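Local structure of leucyl aminopeptidase (Trypanosoma brucei brucei, 5NTD) at residues G[129-134]-G[139-144]. The protein is an M17 leucyl aminopeptidase, a manganese-containing enzyme that probably removes amino-terminal residues, leucine in particular, from peptides. Numbering follows the deposited sequence.
Sequences AALDEV and TTVDVF. Unlike the reference sequence in segment 139-144: Thr139 (reference Ala).
Val141 sets both methyls against Leu131 and one of them, CG2, against Val134 at the short loop connection from helix 120-131 to strand 140-145, in the macro-like α/β N-terminal domain of this M17 aminopeptidase. Leu131 reaches the strand with one branch: CD2 lies 3.9 Å from Val141 CG2 and 4.0 Å from Val141 CG1, so this single methyl sits across the fork of the valine. In the leucine, CG stands anti to the carbonyl carbon (chi1 -68°), which carries the end of the side chain toward the strand although its CB does not point straight at it; chi2 (172°) then sets CD1 anti to CA and leaves CD2 as the branch turned to the valine. Val134 approaches the same valine at one methyl, CG2 to Val141 CG2 at 4.0 Å. Val141 CG2 is thus shared by both partners, whereas CG1 meets Leu131 alone of the two; both pairs meet at a slant. A type I turn from Leu131 to Val134, closed by Val134 N to Leu131 O at 3.2 Å, brings Leu131 and Val134 to the same valine. No hydrogen bond joins the segments. Strand 140-145 is instead fixed within the sheet between strands 183-188 and 46-52, Val141 bonding through its backbone to Arg183 and Gln185, and Asp142 to Val48. Leu46 and Val48 of strand 46-52 and Leu184 of strand 183-188 also touch Val141, continuing the apolar layer between helix and sheet. Just before the strand, Thr139 comes near only loosely, its OG1 4.4 Å from Val134 CG1.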
loop_
_atom_site.group_PDB
_atom_site.type_symbol
_atom_site.label_atom_id
_atom_site.label_comp_id
_atom_site.label_asym_id
_atom_site.label_seq_id
_atom_site.Cartn_x
_atom_site.Cartn_y
_atom_site.Cartn_z
ATOM N N ALA G 129 15.655 -14.314 -33.031
ATOM C CA ALA G 129 15.031 -15.623 -33.044
ATOM C C ALA G 129 15.859 -16.627 -33.884
ATOM O O ALA G 129 16.105 -17.762 -33.482
ATOM C CB ALA G 129 13.610 -15.536 -33.588
ATOM N N ALA G 130 16.250 -16.202 -35.078
ATOM C CA ALA G 130 17.004 -17.071 -36.010
ATOM C C ALA G 130 18.327 -17.508 -35.410
ATOM O O ALA G 130 18.736 -18.647 -35.554
ATOM C CB ALA G 130 17.247 -16.375 -37.333
ATOM N N LEU G 131 19.000 -16.603 -34.728
ATOM C CA LEU G 131 20.301 -16.924 -34.121
ATOM C C LEU G 131 20.207 -17.924 -32.956
ATOM O O LEU G 131 21.206 -18.469 -32.507
ATOM C CB LEU G 131 20.998 -15.660 -33.661
ATOM C CG LEU G 131 21.443 -14.762 -34.807
ATOM C CD1 LEU G 131 21.953 -13.451 -34.281
ATOM C CD2 LEU G 131 22.540 -15.456 -35.611
ATOM N N ASP G 132 19.002 -18.140 -32.455
ATOM C CA ASP G 132 18.769 -19.184 -31.453
ATOM C C ASP G 132 18.983 -20.584 -32.042
ATOM O O ASP G 132 19.094 -21.537 -31.303
ATOM C CB ASP G 132 17.368 -19.083 -30.869
ATOM C CG ASP G 132 17.355 -19.113 -29.352
ATOM O OD1 ASP G 132 18.285 -18.575 -28.706
ATOM O OD2 ASP G 132 16.386 -19.664 -28.797
ATOM N N GLU G 133 19.028 -20.689 -33.363
ATOM C CA GLU G 133 19.292 -21.981 -34.050
ATOM C C GLU G 133 20.787 -22.254 -34.295
ATOM O O GLU G 133 21.155 -23.279 -34.836
ATOM C CB GLU G 133 18.521 -22.140 -35.360
ATOM C CG GLU G 133 17.001 -22.381 -35.233
ATOM C CD GLU G 133 16.271 -22.702 -36.546
ATOM O OE1 GLU G 133 16.574 -22.118 -37.626
ATOM O OE2 GLU G 133 15.341 -23.560 -36.502
ATOM N N VAL G 134 21.645 -21.352 -33.849
ATOM C CA VAL G 134 23.088 -21.552 -33.973
ATOM C C VAL G 134 23.458 -22.818 -33.200
ATOM O O VAL G 134 23.098 -22.956 -32.041
ATOM C CB VAL G 134 23.899 -20.335 -33.496
ATOM C CG1 VAL G 134 25.367 -20.661 -33.297
ATOM C CG2 VAL G 134 23.805 -19.224 -34.528
ATOM N N THR G 139 31.182 -19.029 -34.918
ATOM C CA THR G 139 30.833 -19.113 -36.331
ATOM C C THR G 139 30.414 -17.739 -36.848
ATOM O O THR G 139 30.113 -16.804 -36.093
ATOM C CB THR G 139 29.704 -20.108 -36.645
ATOM O OG1 THR G 139 28.426 -19.587 -36.222
ATOM C CG2 THR G 139 29.970 -21.449 -35.971
ATOM N N THR G 140 30.411 -17.642 -38.170
ATOM C CA THR G 140 29.928 -16.482 -38.889
ATOM C C THR G 140 28.609 -16.846 -39.522
ATOM O O THR G 140 28.512 -17.818 -40.258
ATOM C CB THR G 140 30.940 -16.011 -39.927
ATOM O OG1 THR G 140 32.104 -15.534 -39.241
ATOM C CG2 THR G 140 30.402 -14.847 -40.730
ATOM N N VAL G 141 27.590 -16.053 -39.235
ATOM C CA VAL G 141 26.242 -16.265 -39.801
ATOM C C VAL G 141 25.951 -15.214 -40.869
ATOM O O VAL G 141 26.032 -14.011 -40.614
ATOM C CB VAL G 141 25.128 -16.208 -38.704
ATOM C CG1 VAL G 141 23.746 -16.378 -39.304
ATOM C CG2 VAL G 141 25.386 -17.273 -37.653
ATOM N N ASP G 142 25.549 -15.682 -42.040
ATOM C CA ASP G 142 25.190 -14.806 -43.145
ATOM C C ASP G 142 23.742 -14.372 -42.956
ATOM O O ASP G 142 22.848 -15.181 -42.862
ATOM C CB ASP G 142 25.363 -15.478 -44.501
ATOM C CG ASP G 142 26.805 -15.887 -44.778
ATOM O OD1 ASP G 142 27.745 -15.145 -44.415
ATOM O OD2 ASP G 142 26.990 -16.941 -45.405
ATOM N N VAL G 143 23.559 -13.065 -42.827
ATOM C CA VAL G 143 22.228 -12.463 -42.693
ATOM C C VAL G 143 21.947 -11.679 -43.949
ATOM O O VAL G 143 22.415 -10.553 -44.156
ATOM C CB VAL G 143 22.113 -11.567 -41.446
ATOM C CG1 VAL G 143 20.686 -11.121 -41.238
ATOM C CG2 VAL G 143 22.595 -12.309 -40.215
ATOM N N PHE G 144 21.125 -12.281 -44.781
ATOM C CA PHE G 144 20.727 -11.671 -46.058
ATOM C C PHE G 144 19.492 -10.842 -45.808
ATOM O O PHE G 144 18.429 -11.361 -45.441
ATOM C CB PHE G 144 20.405 -12.724 -47.112
ATOM C CG PHE G 144 21.607 -13.493 -47.588
ATOM C CD1 PHE G 144 22.094 -14.575 -46.872
ATOM C CD2 PHE G 144 22.251 -13.136 -48.783
ATOM C CE1 PHE G 144 23.197 -15.274 -47.321
ATOM C CE2 PHE G 144 23.357 -13.842 -49.240
ATOM C CZ PHE G 144 23.834 -14.900 -48.500
#